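Local coordinates for nitroreductase family protein (Sphingopyxis sp., PDB 7DP1) that probably reduces nitro groups of dinitroaniline herbicides, using flavin mononucleotide as cofactor and NADPH as the electron donor, at residues Arg27-Arg31 with Ala32-Arg36; Val220-Asp223 with Glu224-Trp228; Arg90-Thr93 with Asp94-Ser98. The protein carries 1 engineered substitution. All coordinates share one frame; numbering follows the deposited sequence.

Contact 1: residues Arg27-Arg31 with Ala32-Arg36; sequences RPVDR and ALLAR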
loop_
_atom_site.group_PDB
_atom_site.type_symbol
_atom_site.label_atom_id
_atom_site.label_comp_id
_atom_site.label_asym_id
_atom_site.label_seq_id
_atom_site.Cartn_x
_atom_site.Cartn_y
_atom_site.Cartn_z
ATOM N N ARG A 27 -8.410 -26.772 2.749
ATOM C CA ARG A 27 -7.038 -27.225 2.752
ATOM C C ARG A 27 -6.246 -26.287 3.654
ATOM O O ARG A 27 -6.317 -25.066 3.492
ATOM C CB ARG A 27 -6.496 -27.234 1.328
ATOM C CG ARG A 27 -5.051 -27.633 1.180
ATOM C CD ARG A 27 -4.668 -27.594 -0.291
ATOM N NE ARG A 27 -3.257 -27.898 -0.494
ATOM C CZ ARG A 27 -2.663 -27.901 -1.682
ATOM N NH1 ARG A 27 -3.368 -27.626 -2.769
ATOM N NH2 ARG A 27 -1.369 -28.182 -1.785
ATOM N N PRO A 28 -5.517 -26.846 4.630
ATOM C CA PRO A 28 -4.728 -26.040 5.564
ATOM C C PRO A 28 -3.647 -25.256 4.853
ATOM O O PRO A 28 -3.243 -25.595 3.742
ATOM C CB PRO A 28 -4.096 -27.079 6.493
ATOM C CG PRO A 28 -4.175 -28.366 5.743
ATOM C CD PRO A 28 -5.437 -28.274 4.952
ATOM N N VAL A 29 -3.208 -24.189 5.495
ATOM C CA VAL A 29 -2.097 -23.404 5.007
ATOM C C VAL A 29 -0.834 -23.801 5.782
ATOM O O VAL A 29 -0.837 -23.867 7.011
ATOM C CB VAL A 29 -2.392 -21.905 5.148
ATOM C CG1 VAL A 29 -1.239 -21.088 4.624
ATOM C CG2 VAL A 29 -3.659 -21.569 4.392
ATOM N N ASP A 30 0.235 -24.081 5.051
ATOM C CA ASP A 30 1.518 -24.434 5.647
ATOM C C ASP A 30 2.109 -23.271 6.434
ATOM O O ASP A 30 2.505 -22.266 5.833
ATOM C CB ASP A 30 2.509 -24.853 4.563
ATOM C CG ASP A 30 3.879 -25.185 5.127
ATOM O OD1 ASP A 30 3.966 -25.498 6.333
ATOM O OD2 ASP A 30 4.876 -25.098 4.377
ATOM N N ARG A 31 2.155 -23.396 7.763
ATOM C CA ARG A 31 2.779 -22.367 8.615
ATOM C C ARG A 31 4.164 -21.974 8.101
ATOM O O ARG A 31 4.530 -20.799 8.104
ATOM C CB ARG A 31 2.920 -22.855 10.058
ATOM C CG ARG A 31 3.692 -21.886 10.955
ATOM C CD ARG A 31 4.175 -22.549 12.242
ATOM N NE ARG A 31 4.636 -21.576 13.233
ATOM C CZ ARG A 31 5.763 -20.874 13.149
ATOM N NH1 ARG A 31 6.081 -20.023 14.114
ATOM N NH2 ARG A 31 6.570 -21.015 12.106
ATOM N N ALA A 32 4.933 -22.977 7.680
ATOM C CA ALA A 32 6.274 -22.773 7.135
ATOM C C ALA A 32 6.294 -21.865 5.919
ATOM O O ALA A 32 7.128 -20.955 5.823
ATOM C CB ALA A 32 6.900 -24.105 6.787
ATOM N N LEU A 33 5.399 -22.140 4.975
ATOM C CA LEU A 33 5.293 -21.321 3.775
ATOM C C LEU A 33 4.903 -19.882 4.136
ATOM O O LEU A 33 5.473 -18.931 3.604
ATOM C CB LEU A 33 4.290 -21.903 2.787
ATOM C CG LEU A 33 4.192 -21.105 1.485
ATOM C CD1 LEU A 33 5.566 -20.985 0.842
ATOM C CD2 LEU A 33 3.209 -21.751 0.542
ATOM N N LEU A 34 3.921 -19.727 5.023
ATOM C CA LEU A 34 3.495 -18.394 5.462
ATOM C C LEU A 34 4.673 -17.632 6.027
ATOM O O LEU A 34 4.870 -16.444 5.734
ATOM C CB LEU A 34 2.384 -18.470 6.504
ATOM C CG LEU A 34 0.937 -18.572 6.026
ATOM C CD1 LEU A 34 -0.018 -18.420 7.205
ATOM C CD2 LEU A 34 0.681 -17.487 4.991
ATOM N N ALA A 35 5.461 -18.322 6.843
ATOM C CA ALA A 35 6.653 -17.714 7.433
ATOM C C ALA A 35 7.595 -17.272 6.332
ATOM O O ALA A 35 8.140 -16.189 6.418
ATOM C CB ALA A 35 7.369 -18.665 8.357
ATOM N N ARG A 36 7.791 -18.130 5.326
ATOM C CA ARG A 36 8.640 -17.764 4.200
ATOM C C ARG A 36 8.032 -16.587 3.389
ATOM O O ARG A 36 8.785 -15.783 2.795
ATOM C CB ARG A 36 8.964 -18.933 3.278
ATOM C CG ARG A 36 10.028 -19.836 3.904
ATOM C CD ARG A 36 10.338 -21.029 3.050
ATOM N NE ARG A 36 9.185 -21.647 2.412
ATOM C CZ ARG A 36 8.632 -22.771 2.844
ATOM N NH1 ARG A 36 9.117 -23.375 3.917
ATOM N NH2 ARG A 36 7.615 -23.298 2.192
#
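V29 lays its CG1 methyl against CG of L34, 3.6 Å away. The two side chains cross at about a right angle. CG1 of V29 stands opposite the backbone N (chi1 -179°), and this turns the methyl to the leucine. Both residues also pack on V136 of strand 136-143.

The next residue, D30, is the N-cap of helix 31-41. Its carboxylate reaches over the first turn with one oxygen for each of two backbone N-H groups. D30 OD1 accepts from A32 N at 3.0 Å and D30 OD2 from L33 N at 3.1 Å. Both bonds are bent and weak. The oxygens also lie close to CB of A32. The carbonyl of D30 takes the helical bond from L34 N, nearly straight at 170°, and R31 O accepts from A35 N at 2.9 Å.

R36 bends its chain at chi3 and folds back over the turn. One face of its guanidinium meets A32 O and CA of L33, both displaced toward its rim. R36 NH2 comes to 3.9 Å from D30 OD2, a long salt bridge. R31 has an extended chain instead, and it makes a cation-pi contact with W228 of the second subunit.

Contact 2: residues Val220-Asp223 with Glu224-Trp228; sequences VGLD and EVIDW
V220 meets E224 and V225 with different atoms. CG2 of V220 touches CG2 of V225 at 3.8 Å, an apolar contact. CB and CG1 face the carboxylate end of E224, whose OE1 is 3.6 Å from V220 CB. The glutamate chain is extended beyond CG and crosses the valine at about a right angle. Further along, CG of L222 lies 4.2 Å from CG1 of I226.

Backbone bonds set the turn that brings these side chains together. E224 N donates to G221 O at 3.0 Å. L222 O accepts twice: from V225 N at 2.8 Å, and from I226 N with an N-H...O angle of 168°. The I226 donor comes close to the direction of the carbonyl bond, whereas the V225 donor stands well above the carbonyl plane. The two i+3 to i bonds mark a short 3-10 turn. An i+4 to i bond, I226 N to L222 O, ends it where strand 226-229 begins. Within that strand, CG2 of I226 lies over one face of the W228 ring, toward its rim.

The C-terminal tail reaches over the second subunit, consistent with the intertwined dimers of FMN-dependent nitroreductases. I226, D227 and W228 pair with one of its strands in a parallel ladder, so the sheet continues across the interface. V220 N donates to Q51 OE1 of that subunit. V220 and V225 pack on its Q42 and L222 on its A35.

Main-chain bonds thus hold the turn, and V220, V225 and L222 pack against the partner. In the same chain, R99 probably offsets some of the charge of E224 through OE2, although the ion pair is long and weak, while OE1 lies against the methine and methyl of V220.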
loop_
_atom_site.group_PDB
_atom_site.type_symbol
_atom_site.label_atom_id
_atom_site.label_comp_id
_atom_site.label_asym_id
_atom_site.label_seq_id
_atom_site.Cartn_x
_atom_site.Cartn_y
_atom_site.Cartn_z
ATOM N N VAL A 220 -11.083 1.138 -13.646
ATOM C CA VAL A 220 -11.229 2.278 -14.540
ATOM C C VAL A 220 -10.056 2.291 -15.511
ATOM O O VAL A 220 -9.032 1.659 -15.261
ATOM C CB VAL A 220 -11.307 3.607 -13.765
ATOM C CG1 VAL A 220 -12.531 3.612 -12.826
ATOM C CG2 VAL A 220 -10.010 3.844 -12.994
ATOM N N GLY A 221 -10.215 2.996 -16.625
ATOM C CA GLY A 221 -9.153 3.116 -17.604
ATOM C C GLY A 221 -8.144 4.143 -17.149
ATOM O O GLY A 221 -8.465 5.024 -16.355
ATOM N N LEU A 222 -6.938 4.072 -17.695
ATOM C CA LEU A 222 -5.851 4.932 -17.254
ATOM C C LEU A 222 -6.185 6.400 -17.422
ATOM O O LEU A 222 -5.617 7.251 -16.741
ATOM C CB LEU A 222 -4.569 4.590 -18.006
ATOM C CG LEU A 222 -3.697 3.544 -17.316
ATOM C CD1 LEU A 222 -4.368 2.195 -17.178
ATOM C CD2 LEU A 222 -2.352 3.447 -18.030
ATOM N N ASP A 223 -7.139 6.666 -18.308
ATOM C CA ASP A 223 -7.660 7.996 -18.592
ATOM C C ASP A 223 -8.093 8.734 -17.329
ATOM O O ASP A 223 -7.994 9.962 -17.253
ATOM C CB ASP A 223 -8.859 7.863 -19.531
ATOM C CG ASP A 223 -8.784 6.606 -20.387
ATOM O OD1 ASP A 223 -8.032 6.601 -21.375
ATOM O OD2 ASP A 223 -9.447 5.603 -20.048
ATOM N N GLU A 224 -8.603 7.972 -16.360
ATOM C CA GLU A 224 -9.086 8.515 -15.096
ATOM C C GLU A 224 -8.035 8.498 -14.009
ATOM O O GLU A 224 -8.305 8.931 -12.892
ATOM C CB GLU A 224 -10.303 7.731 -14.593
ATOM C CG GLU A 224 -11.549 7.837 -15.458
ATOM C CD GLU A 224 -12.773 7.257 -14.772
ATOM O OE1 GLU A 224 -13.299 6.229 -15.251
ATOM O OE2 GLU A 224 -13.199 7.818 -13.740
ATOM N N VAL A 225 -6.837 8.021 -14.334
ATOM C CA VAL A 225 -5.817 7.775 -13.323
ATOM C C VAL A 225 -4.558 8.595 -13.536
ATOM O O VAL A 225 -4.014 9.183 -12.594
ATOM C CB VAL A 225 -5.370 6.283 -13.296
ATOM C CG1 VAL A 225 -4.415 6.046 -12.159
ATOM C CG2 VAL A 225 -6.556 5.327 -13.212
ATOM N N ILE A 226 -4.093 8.619 -14.779
ATOM C CA ILE A 226 -2.781 9.165 -15.083
ATOM C C ILE A 226 -2.813 10.442 -15.929
ATOM O O ILE A 226 -3.456 10.491 -16.968
ATOM C CB ILE A 226 -1.935 8.120 -15.824
ATOM C CG1 ILE A 226 -2.014 6.765 -15.118
ATOM C CG2 ILE A 226 -0.496 8.578 -15.906
ATOM C CD1 ILE A 226 -1.284 6.722 -13.802
ATOM N N ASP A 227 -2.089 11.462 -15.486
ATOM C CA ASP A 227 -1.877 12.669 -16.287
ATOM C C ASP A 227 -0.413 12.747 -16.697
ATOM O O ASP A 227 0.475 12.572 -15.867
ATOM C CB ASP A 227 -2.283 13.913 -15.507
ATOM C CG ASP A 227 -2.176 15.162 -16.323
ATOM O OD1 ASP A 227 -2.546 15.131 -17.515
ATOM O OD2 ASP A 227 -1.711 16.179 -15.777
ATOM N N TRP A 228 -0.158 12.958 -17.981
ATOM C CA TRP A 228 1.200 13.041 -18.491
ATOM C C TRP A 228 1.581 14.478 -18.804
ATOM O O TRP A 228 0.817 15.194 -19.445
ATOM C CB TRP A 228 1.359 12.177 -19.748
ATOM C CG TRP A 228 0.848 10.754 -19.622
ATOM C CD1 TRP A 228 -0.448 10.331 -19.726
ATOM C CD2 TRP A 228 1.631 9.576 -19.378
ATOM N NE1 TRP A 228 -0.519 8.971 -19.560
ATOM C CE2 TRP A 228 0.743 8.484 -19.345
ATOM C CE3 TRP A 228 2.994 9.340 -19.174
ATOM C CZ2 TRP A 228 1.174 7.182 -19.124
ATOM C CZ3 TRP A 228 3.418 8.040 -18.960
ATOM C CH2 TRP A 228 2.513 6.983 -18.940
#

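Contact 3: residues Arg90-Thr93 with Asp94-Ser98; sequences RGLT and DPWDS
W96 presents the benzene edge of its indole to T93. OG1 of T93 lies in the ring plane, 3.8 Å from CZ3 of W96. The carbonyl O of T93 is also at this edge, near the plane and 3.6 Å from CE3 of W96. One face of the ring carries CD of the preceding P95, displaced toward the rim. At the root of the tryptophan, L92 places CD1 3.6 Å from W96 CB, and the two side chains cross at about a right angle.

The chain turns here through a cis peptide bond between D94 and P95 and leads into helix 96-109. T93 O serves the turn as acceptor for D97 N at 2.9 Å, with a bent angle of 141° and the donor above the carbonyl plane. The hydroxyl of T93 donates to D94 O at 3.2 Å. It is set between backbone N and carbonyl carbon (chi1 60°), which brings it to both that oxygen and the ring edge.

S98 adds a further tie, since its OG donates to P95 O at 2.8 Å. Its N also makes a weak bond to D94 OD1.

D97 OD1 comes within 3.8 Å of L92 CD2, but its strong partner is R100, in a salt bridge. L92 packs further on L50 of the second subunit, and W96 on M146 of that subunit.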
loop_
_atom_site.group_PDB
_atom_site.type_symbol
_atom_site.label_atom_id
_atom_site.label_comp_id
_atom_site.label_asym_id
_atom_site.label_seq_id
_atom_site.Cartn_x
_atom_site.Cartn_y
_atom_site.Cartn_z
ATOM N N ARG A 90 -16.722 9.488 4.635
ATOM C CA ARG A 90 -18.058 10.046 4.799
ATOM C C ARG A 90 -18.336 11.112 3.755
ATOM O O ARG A 90 -17.567 12.062 3.608
ATOM C CB ARG A 90 -18.244 10.616 6.209
ATOM C CG ARG A 90 -18.508 9.564 7.285
ATOM C CD ARG A 90 -19.002 10.238 8.555
ATOM N NE ARG A 90 -18.030 11.228 9.016
ATOM C CZ ARG A 90 -17.056 10.983 9.885
ATOM N NH1 ARG A 90 -16.211 11.950 10.226
ATOM N NH2 ARG A 90 -16.941 9.781 10.429
ATOM N N GLY A 91 -19.442 10.949 3.033
ATOM C CA GLY A 91 -19.787 11.872 1.968
ATOM C C GLY A 91 -19.084 11.500 0.679
ATOM O O GLY A 91 -18.832 12.358 -0.168
ATOM N N LEU A 92 -18.760 10.218 0.534
ATOM C CA LEU A 92 -18.159 9.723 -0.696
ATOM C C LEU A 92 -19.017 10.010 -1.936
ATOM O O LEU A 92 -20.154 9.551 -2.056
ATOM C CB LEU A 92 -17.898 8.225 -0.561
ATOM C CG LEU A 92 -17.108 7.512 -1.654
ATOM C CD1 LEU A 92 -15.723 8.119 -1.784
ATOM C CD2 LEU A 92 -17.042 6.022 -1.339
ATOM N N THR A 93 -18.436 10.791 -2.842
ATOM C CA THR A 93 -19.036 11.172 -4.118
ATOM C C THR A 93 -18.587 10.331 -5.312
ATOM O O THR A 93 -17.712 9.468 -5.187
ATOM C CB THR A 93 -18.731 12.650 -4.450
ATOM O OG1 THR A 93 -17.311 12.831 -4.543
ATOM C CG2 THR A 93 -19.272 13.567 -3.373
ATOM N N ASP A 94 -19.214 10.586 -6.463
ATOM C CA ASP A 94 -18.767 10.021 -7.735
ATOM C C ASP A 94 -17.448 10.711 -8.081
ATOM O O ASP A 94 -17.207 11.830 -7.624
ATOM C CB ASP A 94 -19.787 10.258 -8.855
ATOM C CG ASP A 94 -20.852 9.191 -8.916
ATOM O OD1 ASP A 94 -20.531 8.000 -8.711
ATOM O OD2 ASP A 94 -22.014 9.544 -9.184
ATOM N N PRO A 95 -16.592 10.073 -8.899
ATOM C CA PRO A 95 -16.652 8.766 -9.567
ATOM C C PRO A 95 -16.587 7.594 -8.603
ATOM O O PRO A 95 -17.027 6.492 -8.926
ATOM C CB PRO A 95 -15.412 8.779 -10.462
ATOM C CG PRO A 95 -14.441 9.606 -9.705
ATOM C CD PRO A 95 -15.280 10.713 -9.109
ATOM N N TRP A 96 -16.051 7.850 -7.419
ATOM C CA TRP A 96 -15.700 6.788 -6.494
ATOM C C TRP A 96 -16.898 5.969 -6.051
ATOM O O TRP A 96 -16.819 4.746 -5.963
ATOM C CB TRP A 96 -15.003 7.384 -5.271
ATOM C CG TRP A 96 -13.744 8.059 -5.642
ATOM C CD1 TRP A 96 -12.574 7.473 -6.018
ATOM C CD2 TRP A 96 -13.532 9.473 -5.718
ATOM N NE1 TRP A 96 -11.642 8.437 -6.316
ATOM C CE2 TRP A 96 -12.204 9.672 -6.134
ATOM C CE3 TRP A 96 -14.335 10.588 -5.462
ATOM C CZ2 TRP A 96 -11.657 10.946 -6.300
ATOM C CZ3 TRP A 96 -13.793 11.850 -5.631
ATOM C CH2 TRP A 96 -12.465 12.019 -6.046
ATOM N N ASP A 97 -18.019 6.619 -5.786
ATOM C CA ASP A 97 -19.105 5.869 -5.196
ATOM C C ASP A 97 -19.697 4.876 -6.205
ATOM O O ASP A 97 -20.095 3.781 -5.820
ATOM C CB ASP A 97 -20.178 6.824 -4.671
ATOM C CG ASP A 97 -21.120 6.151 -3.701
ATOM O OD1 ASP A 97 -20.655 5.790 -2.595
ATOM O OD2 ASP A 97 -22.316 5.992 -4.035
ATOM N N SER A 98 -19.678 5.207 -7.494
ATOM C CA SER A 98 -20.179 4.261 -8.493
ATOM C C SER A 98 -19.262 3.040 -8.625
ATOM O O SER A 98 -19.723 1.935 -8.900
ATOM C CB SER A 98 -20.366 4.947 -9.855
ATOM O OG SER A 98 -19.148 5.454 -10.378
#

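From the N terminus, contact 1 comes first and closes the loop between helices 11-17 and 31-41. Contact 3 follows, at the turn into helix 96-109. Contact 2 comes last, where the long tail after strand 195-204 reaches strand 226-229. The three are in series; none nests in or crosses another. Contacts 2 and 3 touch at one edge, their centres about 18 Å apart: E224 OE2 is 4.1 Å from P95 CB, so the C-terminal tail touches the turn that leads into helix 96-109. Contact 1 is remote within the chain, with centres about 38 Å from either. All three touch the second subunit, and the tail of one subunit meets helix 31-41 of the other.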